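PDB 1ZX5: mannosephosphate isomerase, putative from Archaeoglobus fulgidus, which probably interconverts D-mannose 6-phosphate and D-fructose 6-phosphate, as a zinc-dependent mannose-6-phosphate isomerase of the type 1 family. Local coordinates for residues Phe9-Asn14 and Pro49-Val54; Val100-Lys105 and Leu192-Asn197; Gly116-Trp121 and Val186-Thr191; Leu232-Val237 and Arg290-Arg295; Ala241-Gly246 and Phe284-Glu289. One frame throughout, in Å; residues are numbered along the deposited sequence. Where two conformers were deposited one is given.

The five contacts fall into two groups and one outlier. Interactions 2 and 3, with centres 11 Å apart, touch directly: D104 OD1 lies 2.8 Å from G116 N, and P102 O lies 3.0 Å from V117 N. Interactions 4 and 5, centres 9 Å apart, share the C-terminal cupin region, where V237 CG2 lies 3.7 Å from V286 CG2. L232 joins the groups, its CD2 lying 4.0 Å from A120 CB of interaction 3. Interaction 1 touches none of the others and has its nearest atoms about 8 Å from interaction 3. The bound beta-L-fructofuranose is near interaction 2, about 6 Å from the F196 side chain.

Interaction 1: Phe9-Asn14 and Pro49-Val54; sequences FQAQEN and PSTVLV
T51, L53 and A11 lose the most surface here: 74, 66 and 57 Å². L53 N donates to F9 O at 2.8 Å and 171°, which makes F9 and L53 an antiparallel hydrogen-bonded pair; Q10 and V52 form the adjoining non-hydrogen-bonded pair, their CA atoms 4.1 Å apart. A11 N donates to T51 O at 2.8 Å. A11 CB rests on L53 CG at 3.7 Å. T51 holds OG1 between its backbone N and carbonyl carbon (chi1 71°), which brings OG1 to 3.8 Å from A11 CB. A water spans the widening gap, giving to Q12 O at 2.7 Å and accepting from T51 N at 2.9 Å. N14 ND2, which also donates to R48 O, gives a hydrogen bond within its amide plane to S50 OG; that oxygen accepts from S43 N as well. Strand 9-10 is thus held at the rim of a three-stranded sheet chiefly by polar bonds, with little apolar contact, while the buried T51 OG1 has no hydrogen-bonding partner in the model.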
# COMPACT_ATOMS: atom_id res chain seq x y z
N PHE A 9 -5.25 1.48 17.13
CA PHE A 9 -4.13 2.32 16.73
C PHE A 9 -2.82 1.54 16.83
O PHE A 9 -2.75 0.57 17.57
CB PHE A 9 -4.12 3.59 17.59
CG PHE A 9 -5.33 4.46 17.36
CD1 PHE A 9 -5.36 5.35 16.29
CD2 PHE A 9 -6.46 4.34 18.17
CE1 PHE A 9 -6.49 6.13 16.05
CE2 PHE A 9 -7.59 5.11 17.93
CZ PHE A 9 -7.61 6.01 16.87
N GLN A 10 -1.80 1.95 16.08
CA GLN A 10 -0.46 1.39 16.28
C GLN A 10 0.11 1.94 17.57
O GLN A 10 -0.00 3.13 17.82
CB GLN A 10 0.50 1.72 15.13
CG GLN A 10 0.19 0.95 13.88
CD GLN A 10 1.36 0.89 12.91
OE1 GLN A 10 2.20 1.78 12.82
NE2 GLN A 10 1.38 -0.17 12.15
N ALA A 11 0.73 1.07 18.36
CA ALA A 11 1.42 1.44 19.59
C ALA A 11 2.74 2.18 19.34
O ALA A 11 3.13 3.07 20.11
CB ALA A 11 1.67 0.20 20.43
N GLN A 12 3.43 1.79 18.26
CA GLN A 12 4.72 2.37 17.87
C GLN A 12 4.81 2.44 16.35
O GLN A 12 4.16 1.65 15.66
CB GLN A 12 5.91 1.57 18.46
CG GLN A 12 5.87 0.05 18.26
CD GLN A 12 7.17 -0.67 18.67
OE1 GLN A 12 7.71 -0.46 19.75
NE2 GLN A 12 7.66 -1.54 17.78
N GLU A 13 5.60 3.38 15.85
CA GLU A 13 5.84 3.52 14.41
C GLU A 13 6.62 2.30 13.87
O GLU A 13 7.43 1.72 14.58
CB GLU A 13 6.58 4.85 14.14
CG GLU A 13 7.95 4.96 14.88
CD GLU A 13 8.29 6.39 15.38
OE1 GLU A 13 7.46 7.32 15.21
OE2 GLU A 13 9.39 6.58 15.95
N ASN A 14 6.34 1.92 12.64
CA ASN A 14 6.97 0.80 11.98
C ASN A 14 7.63 1.31 10.69
O ASN A 14 7.08 1.19 9.60
CB ASN A 14 5.93 -0.30 11.71
CG ASN A 14 6.54 -1.64 11.32
OD1 ASN A 14 7.77 -1.78 11.25
ND2 ASN A 14 5.69 -2.63 11.03
N PRO A 49 6.31 -7.02 11.67
CA PRO A 49 4.95 -6.83 12.16
C PRO A 49 4.77 -5.54 12.96
O PRO A 49 5.67 -5.13 13.71
CB PRO A 49 4.71 -8.06 13.04
CG PRO A 49 6.07 -8.47 13.49
CD PRO A 49 7.04 -8.06 12.44
N SER A 50 3.63 -4.88 12.79
CA SER A 50 3.29 -3.71 13.57
C SER A 50 2.79 -4.16 14.93
O SER A 50 2.30 -5.28 15.08
CB SER A 50 2.19 -2.89 12.87
OG SER A 50 2.70 -2.25 11.72
N THR A 51 2.93 -3.30 15.92
CA THR A 51 2.34 -3.57 17.21
C THR A 51 1.23 -2.56 17.46
O THR A 51 1.35 -1.37 17.13
CB THR A 51 3.39 -3.62 18.39
OG1 THR A 51 3.86 -2.31 18.66
CG2 THR A 51 4.60 -4.51 18.06
N VAL A 52 0.13 -3.04 18.04
CA VAL A 52 -1.08 -2.24 18.17
C VAL A 52 -1.51 -2.05 19.63
O VAL A 52 -1.10 -2.81 20.52
CB VAL A 52 -2.25 -2.83 17.32
CG1 VAL A 52 -1.89 -2.84 15.84
CG2 VAL A 52 -2.64 -4.23 17.80
N LEU A 53 -2.34 -1.03 19.86
CA LEU A 53 -2.97 -0.79 21.15
C LEU A 53 -4.46 -1.14 21.10
O LEU A 53 -5.24 -0.49 20.40
CB LEU A 53 -2.84 0.67 21.57
CG LEU A 53 -1.50 1.22 22.07
CD1 LEU A 53 -1.44 2.73 21.83
CD2 LEU A 53 -1.26 0.85 23.53
N VAL A 54 -4.83 -2.17 21.85
CA VAL A 54 -6.24 -2.55 21.99
C VAL A 54 -6.74 -2.19 23.40
O VAL A 54 -6.37 -2.83 24.39
CB VAL A 54 -6.47 -4.05 21.66
CG1 VAL A 54 -7.92 -4.44 21.95
CG2 VAL A 54 -6.12 -4.33 20.20
O HOH W 1 4.35 -0.98 15.05

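Interaction 2: Val100-Lys105 and Leu192-Asn197; sequences VHPSDK and LAYFFN. With EDO (1,2-ethanediol), chain D; ACY (acetic acid), chain H.
L192 meets H101 and P102 where a two-stranded antiparallel ribbon, 99-100 with 194-195, runs out. L192 O accepts from H101 ND1 at 2.7 Å, in the carbonyl plane but 24° out of the imidazole plane; chi1 of -59° (CG beside the backbone N) and chi2 of -54° bring ND1 there. L192 CD1 touches P102 CG at 3.8 Å. A193 follows, its CB at the edge of the imidazole, 3.6 Å from H101 CE1. Y194 forms the hydrogen-bonded pair: its N gives to V100 O at 2.9 Å, and its O takes V100 N at 3.0 Å. Its CE2 lies 3.8 Å from P102 CD, while E112 binds its hydroxyl. F195 turns away and stacks on H99. F196, the centre of an inverse gamma turn, presents its ring edge to V100 CG1, 4.5 Å from CE1, and meets F153 of the fructofuranose pocket edge-to-face. Last, N197 ND2 donates to the O atom of an acetic acid, probably from the crystallisation liquor, at 3.2 Å.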
# COMPACT_ATOMS: atom_id res chain seq x y z
N VAL A 100 9.48 -5.47 -10.63
CA VAL A 100 8.31 -6.17 -11.09
C VAL A 100 7.94 -7.22 -10.03
O VAL A 100 8.81 -7.76 -9.35
CB VAL A 100 8.56 -6.84 -12.51
CG1 VAL A 100 9.73 -7.83 -12.49
CG2 VAL A 100 7.29 -7.52 -13.06
N HIS A 101 6.64 -7.47 -9.89
CA HIS A 101 6.13 -8.45 -8.94
C HIS A 101 5.63 -9.70 -9.66
O HIS A 101 5.06 -9.59 -10.76
CB HIS A 101 4.97 -7.85 -8.14
CG HIS A 101 5.34 -6.61 -7.38
ND1 HIS A 101 6.39 -6.57 -6.50
CD2 HIS A 101 4.78 -5.38 -7.36
CE1 HIS A 101 6.48 -5.36 -5.97
NE2 HIS A 101 5.51 -4.62 -6.48
N PRO A 102 5.80 -10.88 -9.04
CA PRO A 102 5.22 -12.11 -9.56
C PRO A 102 3.72 -12.24 -9.21
O PRO A 102 3.26 -11.68 -8.21
CB PRO A 102 6.01 -13.20 -8.84
CG PRO A 102 6.33 -12.59 -7.51
CD PRO A 102 6.55 -11.11 -7.78
N SER A 103 2.98 -12.98 -10.03
CA SER A 103 1.64 -13.44 -9.66
C SER A 103 1.74 -14.56 -8.61
O SER A 103 2.84 -15.06 -8.34
CB SER A 103 0.91 -13.96 -10.89
OG SER A 103 1.62 -15.05 -11.46
N ASP A 104 0.61 -14.95 -8.04
CA ASP A 104 0.53 -16.12 -7.16
C ASP A 104 1.08 -17.36 -7.84
O ASP A 104 1.82 -18.13 -7.24
CB ASP A 104 -0.92 -16.40 -6.75
CG ASP A 104 -1.41 -15.46 -5.67
OD1 ASP A 104 -0.58 -14.73 -5.06
OD2 ASP A 104 -2.64 -15.44 -5.43
N LYS A 105 0.70 -17.54 -9.10
CA LYS A 105 1.13 -18.65 -9.91
C LYS A 105 2.65 -18.65 -10.14
O LYS A 105 3.30 -19.69 -10.00
CB LYS A 105 0.38 -18.58 -11.24
CG LYS A 105 0.38 -19.82 -12.10
CD LYS A 105 -0.75 -19.73 -13.15
CE LYS A 105 -0.77 -20.95 -14.09
NZ LYS A 105 0.51 -21.08 -14.88
N LEU A 192 7.51 -9.67 -2.30
CA LEU A 192 8.28 -10.17 -3.45
C LEU A 192 8.39 -9.09 -4.52
O LEU A 192 7.38 -8.56 -4.98
CB LEU A 192 7.67 -11.43 -4.06
CG LEU A 192 7.76 -12.72 -3.25
CD1 LEU A 192 7.07 -13.83 -4.01
CD2 LEU A 192 9.21 -13.08 -2.92
N ALA A 193 9.62 -8.76 -4.87
CA ALA A 193 9.90 -7.77 -5.90
C ALA A 193 11.24 -8.10 -6.54
O ALA A 193 12.21 -8.39 -5.84
CB ALA A 193 9.92 -6.34 -5.30
N TYR A 194 11.28 -8.08 -7.86
CA TYR A 194 12.48 -8.39 -8.60
C TYR A 194 12.93 -7.18 -9.38
O TYR A 194 12.19 -6.65 -10.20
CB TYR A 194 12.25 -9.58 -9.52
CG TYR A 194 11.67 -10.78 -8.82
CD1 TYR A 194 12.29 -11.33 -7.68
CD2 TYR A 194 10.50 -11.37 -9.30
CE1 TYR A 194 11.74 -12.45 -7.03
CE2 TYR A 194 9.94 -12.48 -8.66
CZ TYR A 194 10.56 -13.02 -7.53
OH TYR A 194 10.01 -14.13 -6.93
N PHE A 195 14.16 -6.75 -9.11
CA PHE A 195 14.68 -5.51 -9.67
C PHE A 195 15.43 -5.77 -10.97
O PHE A 195 15.92 -6.88 -11.19
CB PHE A 195 15.54 -4.79 -8.63
CG PHE A 195 14.73 -4.11 -7.54
CD1 PHE A 195 14.44 -2.74 -7.61
CD2 PHE A 195 14.22 -4.85 -6.47
CE1 PHE A 195 13.66 -2.11 -6.62
CE2 PHE A 195 13.45 -4.23 -5.47
CZ PHE A 195 13.16 -2.86 -5.55
N PHE A 196 15.49 -4.76 -11.82
CA PHE A 196 16.23 -4.85 -13.08
C PHE A 196 17.74 -4.79 -12.86
O PHE A 196 18.38 -3.77 -13.12
CB PHE A 196 15.77 -3.74 -14.03
CG PHE A 196 14.50 -4.05 -14.79
CD1 PHE A 196 13.48 -4.83 -14.22
CD2 PHE A 196 14.32 -3.56 -16.09
CE1 PHE A 196 12.30 -5.12 -14.92
CE2 PHE A 196 13.13 -3.82 -16.79
CZ PHE A 196 12.13 -4.61 -16.21
N ASN A 197 18.31 -5.88 -12.36
CA ASN A 197 19.74 -5.97 -12.12
C ASN A 197 20.17 -7.41 -12.29
O ASN A 197 19.32 -8.31 -12.40
CB ASN A 197 20.14 -5.41 -10.73
CG ASN A 197 19.46 -6.13 -9.55
OD1 ASN A 197 19.29 -7.34 -9.54
ND2 ASN A 197 19.09 -5.36 -8.55
C1 EDO D . -2.51 -11.69 -6.97
O1 EDO D . -1.95 -11.71 -5.65
C2 EDO D . -1.41 -12.05 -7.95
O2 EDO D . -1.83 -13.18 -8.74
C ACY H . 16.88 -6.47 -4.92
O ACY H . 17.73 -6.20 -5.79
OXT ACY H . 16.05 -7.39 -5.02
CH3 ACY H . 16.84 -5.63 -3.66

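Interaction 3: Gly116-Trp121 and Val186-Thr191; sequences GVESAW and VSSNST
S119 and S187 sit opposite each other in an antiparallel pairing whose short strand axes, 119-121 and 186-188, run at 174° and approach to 4.6 Å. Their CA atoms are 4.0 Å apart, as befits a non-hydrogen-bonded pair. The next pair is hydrogen-bonded in both directions: A120 N to V186 O at 2.8 Å and V186 N to A120 O at 2.9 Å. On the other side of S119, S188 N still reaches E118 O at 3.1 Å, but the return bond is altered. E118 N gives instead to S188 OG, at 3.1 Å and 173°, so a side-chain oxygen stands in for the carbonyl that a regular ladder would use. The torsion of S188 (chi1 -47°) sets OG beside its own backbone N, facing 116-121. S188 O, meanwhile, accepts from S187 OG at 2.9 Å. A water 2.6 Å from S188 OG donates to E118 OE2, tying the glutamate end to this irregular rung. V117 CG2 packs against S190, whose OG is hydrogen-bonded to G115 O. The other face, A120 and V186, lies on F230 and L232 of strand 230-237. Strand 181-188 runs between 85-92 and 119-123 in a six-stranded antiparallel sheet, consistent with the beta-sandwich of the cupin superfamily.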
# COMPACT_ATOMS: atom_id res chain seq x y z
N GLY A 116 2.10 -14.02 -4.43
CA GLY A 116 2.13 -12.96 -5.43
C GLY A 116 1.73 -11.60 -4.90
O GLY A 116 1.28 -11.46 -3.75
N VAL A 117 1.93 -10.57 -5.72
CA VAL A 117 1.67 -9.20 -5.31
C VAL A 117 0.86 -8.47 -6.38
O VAL A 117 1.29 -8.38 -7.53
CB VAL A 117 2.97 -8.38 -5.04
CG1 VAL A 117 2.63 -7.07 -4.30
CG2 VAL A 117 4.01 -9.19 -4.26
N GLU A 118 -0.30 -7.97 -5.98
CA GLU A 118 -1.02 -6.93 -6.72
C GLU A 118 -1.10 -5.72 -5.80
O GLU A 118 -1.15 -5.87 -4.58
CB GLU A 118 -2.43 -7.39 -7.11
CG GLU A 118 -3.29 -7.82 -5.90
CD GLU A 118 -4.73 -8.23 -6.25
OE1 GLU A 118 -5.07 -8.32 -7.47
OE2 GLU A 118 -5.53 -8.48 -5.31
N SER A 119 -1.10 -4.51 -6.36
CA SER A 119 -1.17 -3.32 -5.53
C SER A 119 -1.94 -2.15 -6.13
O SER A 119 -2.05 -1.99 -7.35
CB SER A 119 0.23 -2.87 -5.11
OG SER A 119 0.96 -2.51 -6.24
N ALA A 120 -2.49 -1.34 -5.23
CA ALA A 120 -3.16 -0.12 -5.56
C ALA A 120 -2.37 1.03 -4.91
O ALA A 120 -1.99 0.97 -3.74
CB ALA A 120 -4.61 -0.16 -5.07
N TRP A 121 -2.12 2.07 -5.70
CA TRP A 121 -1.30 3.21 -5.29
C TRP A 121 -2.19 4.43 -5.21
O TRP A 121 -3.02 4.64 -6.09
CB TRP A 121 -0.24 3.50 -6.35
CG TRP A 121 0.93 2.56 -6.39
CD1 TRP A 121 1.04 1.32 -5.81
CD2 TRP A 121 2.16 2.78 -7.09
NE1 TRP A 121 2.27 0.78 -6.08
CE2 TRP A 121 2.98 1.65 -6.86
CE3 TRP A 121 2.66 3.84 -7.88
CZ2 TRP A 121 4.28 1.54 -7.41
CZ3 TRP A 121 3.95 3.73 -8.43
CH2 TRP A 121 4.74 2.59 -8.19
N VAL A 186 -1.26 0.01 -1.14
CA VAL A 186 -1.98 -1.10 -0.55
C VAL A 186 -1.72 -2.31 -1.44
O VAL A 186 -2.06 -2.28 -2.63
CB VAL A 186 -3.50 -0.83 -0.43
CG1 VAL A 186 -4.20 -2.00 0.29
CG2 VAL A 186 -3.75 0.48 0.30
N SER A 187 -1.10 -3.35 -0.89
CA SER A 187 -0.81 -4.54 -1.69
C SER A 187 -1.25 -5.81 -0.98
O SER A 187 -1.69 -5.77 0.17
CB SER A 187 0.67 -4.62 -2.02
OG SER A 187 1.44 -4.82 -0.84
N SER A 188 -1.13 -6.94 -1.68
CA SER A 188 -1.11 -8.26 -1.05
C SER A 188 -0.13 -8.24 0.11
O SER A 188 0.80 -7.42 0.14
CB SER A 188 -0.66 -9.33 -2.05
OG SER A 188 -1.34 -9.19 -3.29
N ASN A 189 -0.33 -9.15 1.05
CA ASN A 189 0.59 -9.29 2.17
C ASN A 189 1.85 -10.04 1.73
O ASN A 189 2.09 -11.18 2.12
CB ASN A 189 -0.10 -9.98 3.36
CG ASN A 189 0.76 -9.96 4.60
OD1 ASN A 189 1.64 -9.10 4.74
ND2 ASN A 189 0.53 -10.91 5.50
N SER A 190 2.65 -9.38 0.89
CA SER A 190 3.85 -9.96 0.30
C SER A 190 4.74 -8.83 -0.17
O SER A 190 4.27 -7.81 -0.66
CB SER A 190 3.51 -10.87 -0.88
OG SER A 190 4.69 -11.30 -1.55
N THR A 191 6.05 -9.04 -0.03
CA THR A 191 7.05 -8.07 -0.47
C THR A 191 7.90 -8.57 -1.66
O THR A 191 8.92 -7.96 -1.99
CB THR A 191 8.04 -7.74 0.68
OG1 THR A 191 8.48 -8.97 1.27
CG2 THR A 191 7.35 -6.89 1.75
O HOH W 2 -3.95 -9.56 -3.14

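Interaction 4: Leu232-Val237 and Arg290-Arg295; sequences LEVVDV and RGKIVR. With ACY (acetic acid), chain E.
E233 and R295 make the charged contact at one end of this ladder. A single carboxylate oxygen, OE2, takes both R295 NE at 2.8 Å and R295 NH1 at 3.1 Å, from the same face of the carboxylate. The oxygen lies at the edge of the guanidinium, near its plane, yet the two planar groups are 69° apart, so this is no flat two-by-two pairing. R295 gets there by bending at chi3 (69°) after an extended start. Toward the other end D236 and K292 lie side by side and point the same way; K292 NZ meets D236 OD1 at 3.1 Å from above the carboxylate, and gives a further bond to a bound acetic acid. Both salt bridges rest on a regular antiparallel ladder in the cupin domain, with strand directions 154° apart. E233 with R295, V235 with I293 and V237 with G291 are hydrogen-bonded pairs, each tied both ways; V235 N to I293 O, for example, measures 2.8 Å. On the face that carries E233 and R295, I293 CG2 packs against V235 CB at 3.9 Å and V237 CG2 at 4.0 Å. Farther out, L252 of strand 250-256 touches I293 and R295, and V237 leans on S288 of strand 283-288. On the reverse face, L122 meets L232, V234 and V294, and Y165 borders V234 and K292.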
# COMPACT_ATOMS: atom_id res chain seq x y z
N LEU A 232 -9.39 1.12 -2.15
CA LEU A 232 -9.19 2.31 -1.35
C LEU A 232 -10.01 3.43 -1.99
O LEU A 232 -10.19 3.45 -3.21
CB LEU A 232 -7.69 2.68 -1.30
CG LEU A 232 -6.99 3.12 -2.60
CD1 LEU A 232 -7.18 4.62 -2.86
CD2 LEU A 232 -5.50 2.78 -2.53
N GLU A 233 -10.51 4.34 -1.16
CA GLU A 233 -11.21 5.54 -1.65
C GLU A 233 -10.89 6.70 -0.74
O GLU A 233 -10.73 6.52 0.47
CB GLU A 233 -12.73 5.34 -1.71
CG GLU A 233 -13.35 4.93 -0.36
CD GLU A 233 -14.86 4.85 -0.39
OE1 GLU A 233 -15.46 5.09 -1.47
OE2 GLU A 233 -15.47 4.59 0.67
N VAL A 234 -10.79 7.89 -1.32
CA VAL A 234 -10.59 9.11 -0.57
C VAL A 234 -11.97 9.71 -0.26
O VAL A 234 -12.75 9.96 -1.16
CB VAL A 234 -9.71 10.12 -1.36
CG1 VAL A 234 -9.53 11.44 -0.59
CG2 VAL A 234 -8.34 9.49 -1.69
N VAL A 235 -12.27 9.89 1.03
CA VAL A 235 -13.51 10.53 1.45
C VAL A 235 -13.20 11.99 1.83
O VAL A 235 -12.36 12.23 2.70
CB VAL A 235 -14.14 9.79 2.66
CG1 VAL A 235 -15.54 10.37 3.01
CG2 VAL A 235 -14.22 8.29 2.37
N ASP A 236 -13.85 12.93 1.15
CA ASP A 236 -13.74 14.36 1.49
C ASP A 236 -14.69 14.66 2.64
O ASP A 236 -15.90 14.48 2.49
CB ASP A 236 -14.12 15.27 0.31
CG ASP A 236 -13.13 15.18 -0.86
OD1 ASP A 236 -11.97 14.78 -0.67
OD2 ASP A 236 -13.53 15.54 -1.99
N VAL A 237 -14.16 15.11 3.76
CA VAL A 237 -15.01 15.39 4.91
C VAL A 237 -15.02 16.89 5.24
O VAL A 237 -13.97 17.50 5.46
CB VAL A 237 -14.54 14.57 6.14
CG1 VAL A 237 -15.42 14.87 7.36
CG2 VAL A 237 -14.51 13.09 5.82
N ARG A 290 -12.27 20.45 7.41
CA ARG A 290 -12.16 20.08 6.00
C ARG A 290 -10.98 19.15 5.93
O ARG A 290 -9.84 19.57 6.16
CB ARG A 290 -11.95 21.30 5.07
CG ARG A 290 -12.01 20.93 3.57
CD ARG A 290 -11.42 22.01 2.64
NE ARG A 290 -10.06 22.40 3.04
CZ ARG A 290 -8.95 21.69 2.83
NH1 ARG A 290 -8.99 20.52 2.19
NH2 ARG A 290 -7.78 22.14 3.28
N GLY A 291 -11.23 17.89 5.65
CA GLY A 291 -10.17 16.91 5.61
C GLY A 291 -10.39 15.85 4.55
O GLY A 291 -11.45 15.80 3.91
N LYS A 292 -9.37 15.03 4.36
CA LYS A 292 -9.43 13.90 3.44
C LYS A 292 -8.94 12.68 4.16
O LYS A 292 -7.83 12.66 4.70
CB LYS A 292 -8.58 14.15 2.18
CG LYS A 292 -9.08 15.36 1.39
CD LYS A 292 -8.38 15.50 0.08
CE LYS A 292 -8.58 16.90 -0.49
NZ LYS A 292 -9.95 17.05 -1.01
N ILE A 293 -9.80 11.67 4.21
CA ILE A 293 -9.47 10.44 4.91
C ILE A 293 -9.57 9.31 3.87
O ILE A 293 -10.50 9.27 3.07
CB ILE A 293 -10.39 10.25 6.18
CG1 ILE A 293 -9.86 9.12 7.09
CG2 ILE A 293 -11.88 10.07 5.80
CD1 ILE A 293 -10.46 9.15 8.51
N VAL A 294 -8.59 8.42 3.87
CA VAL A 294 -8.57 7.31 2.95
C VAL A 294 -9.16 6.09 3.64
O VAL A 294 -8.72 5.71 4.73
CB VAL A 294 -7.12 6.99 2.47
CG1 VAL A 294 -7.13 5.87 1.40
CG2 VAL A 294 -6.41 8.26 1.95
N ARG A 295 -10.16 5.49 3.01
CA ARG A 295 -10.72 4.24 3.51
C ARG A 295 -10.19 3.07 2.68
O ARG A 295 -10.38 3.02 1.47
CB ARG A 295 -12.25 4.27 3.46
CG ARG A 295 -12.89 3.11 4.19
CD ARG A 295 -14.42 3.15 4.10
NE ARG A 295 -14.92 2.87 2.76
CZ ARG A 295 -15.37 1.69 2.34
NH1 ARG A 295 -15.81 1.57 1.09
NH2 ARG A 295 -15.41 0.63 3.15
C ACY E . -9.96 14.04 -3.64
O ACY E . -9.38 15.12 -3.42
OXT ACY E . -10.93 13.61 -2.97
CH3 ACY E . -9.46 13.20 -4.77

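Interaction 5: Ala241-Gly246 and Phe284-Glu289; sequences AEIKTG and FTVESE
A241 to I243 pair with F284 to V286 at the margin of a four-stranded antiparallel sheet, in which strand 240-244 is an outermost strand within the chain. The short strand segments run at 139° to one another, evidence of a marked twist. Two hydrogen-bonded pairs flank the non-hydrogen-bonded pair E242 with T285. A241 N reaches V286 O at 2.9 Å, and V286 N returns to A241 O; I243 N meets F284 O at 2.8 Å and F284 N gives to I243 O at 3.1 Å. On the face shared by A241, I243, F284 and V286, the F284 ring lies against the isoleucine. A chi1 of 56° tucks the phenyl in over its own backbone, beside I243, whose CB lies over a ring face in a CH-pi contact, 4.1 Å from the ring centroid and 25° off its normal. I243 CG2 adds a touch at CZ, 3.6 Å away, and its CD1 reaches V286 CG2 at 3.8 Å. T245 CG2 comes to the ring edge, 4.1 Å from CE2, while T245 OG1 is hydrogen-bonded to T281 O. L252 of the neighbouring five-stranded sheet also touches F284, as expected of the apolar filling between the two sheets of a cupin beta-sandwich.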
# COMPACT_ATOMS: atom_id res chain seq x y z
N ALA A 241 -19.22 13.12 8.65
CA ALA A 241 -19.60 12.14 7.64
C ALA A 241 -19.72 10.77 8.29
O ALA A 241 -18.89 10.38 9.11
CB ALA A 241 -18.57 12.09 6.51
N GLU A 242 -20.76 10.05 7.90
CA GLU A 242 -20.94 8.68 8.33
C GLU A 242 -20.22 7.74 7.36
O GLU A 242 -20.32 7.89 6.15
CB GLU A 242 -22.42 8.33 8.41
CG GLU A 242 -22.66 6.89 8.83
CD GLU A 242 -24.10 6.59 9.16
OE1 GLU A 242 -25.00 6.92 8.35
OE2 GLU A 242 -24.34 6.01 10.22
N ILE A 243 -19.51 6.77 7.91
CA ILE A 243 -18.76 5.83 7.10
C ILE A 243 -19.18 4.40 7.43
O ILE A 243 -19.30 4.05 8.60
CB ILE A 243 -17.23 6.05 7.28
CG1 ILE A 243 -16.84 7.44 6.76
CG2 ILE A 243 -16.40 4.94 6.58
CD1 ILE A 243 -15.35 7.69 6.74
N LYS A 244 -19.43 3.60 6.40
CA LYS A 244 -19.78 2.18 6.55
C LYS A 244 -18.58 1.31 6.24
O LYS A 244 -17.91 1.52 5.23
CB LYS A 244 -20.91 1.78 5.59
CG LYS A 244 -22.09 2.72 5.54
CD LYS A 244 -22.92 2.60 6.78
CE LYS A 244 -24.33 3.07 6.54
NZ LYS A 244 -25.18 2.72 7.72
N THR A 245 -18.31 0.31 7.09
CA THR A 245 -17.24 -0.64 6.81
C THR A 245 -17.60 -1.63 5.69
O THR A 245 -16.71 -2.11 4.98
CB THR A 245 -16.85 -1.46 8.07
OG1 THR A 245 -18.00 -2.16 8.56
CG2 THR A 245 -16.29 -0.55 9.17
N GLY A 246 -18.89 -1.92 5.54
CA GLY A 246 -19.37 -2.99 4.67
C GLY A 246 -19.27 -4.36 5.34
O GLY A 246 -19.38 -5.39 4.67
N PHE A 284 -19.64 4.29 11.65
CA PHE A 284 -19.14 5.26 12.60
C PHE A 284 -19.14 6.61 11.90
O PHE A 284 -19.31 6.69 10.67
CB PHE A 284 -17.72 4.87 13.04
CG PHE A 284 -16.74 4.70 11.89
CD1 PHE A 284 -15.94 5.77 11.49
CD2 PHE A 284 -16.63 3.49 11.22
CE1 PHE A 284 -15.03 5.62 10.44
CE2 PHE A 284 -15.74 3.34 10.16
CZ PHE A 284 -14.93 4.41 9.77
N THR A 285 -18.93 7.68 12.66
CA THR A 285 -18.75 8.98 12.04
C THR A 285 -17.32 9.49 12.17
O THR A 285 -16.59 9.14 13.11
CB THR A 285 -19.74 10.05 12.57
OG1 THR A 285 -19.47 10.30 13.96
CG2 THR A 285 -21.18 9.60 12.39
N VAL A 286 -16.92 10.30 11.19
CA VAL A 286 -15.67 11.05 11.23
C VAL A 286 -16.03 12.54 11.12
O VAL A 286 -16.97 12.91 10.41
CB VAL A 286 -14.66 10.60 10.13
CG1 VAL A 286 -14.42 9.11 10.24
CG2 VAL A 286 -15.16 10.91 8.74
N GLU A 287 -15.31 13.39 11.85
CA GLU A 287 -15.60 14.81 11.84
C GLU A 287 -14.35 15.64 11.64
O GLU A 287 -13.36 15.49 12.37
CB GLU A 287 -16.32 15.23 13.12
CG GLU A 287 -16.85 16.64 13.06
CD GLU A 287 -17.14 17.22 14.43
OE1 GLU A 287 -16.79 16.58 15.44
OE2 GLU A 287 -17.73 18.32 14.50
N SER A 288 -14.42 16.56 10.69
CA SER A 288 -13.28 17.39 10.34
C SER A 288 -13.77 18.72 9.77
O SER A 288 -14.77 18.76 9.05
CB SER A 288 -12.41 16.67 9.31
OG SER A 288 -11.23 17.39 9.02
N GLU A 289 -13.07 19.80 10.10
CA GLU A 289 -13.35 21.12 9.49
C GLU A 289 -13.34 21.03 7.95
O GLU A 289 -14.27 21.48 7.28
CB GLU A 289 -12.26 22.10 9.95
CG GLU A 289 -12.58 23.57 9.72
CD GLU A 289 -11.51 24.47 10.28
OE1 GLU A 289 -11.83 25.59 10.73
OE2 GLU A 289 -10.33 24.04 10.30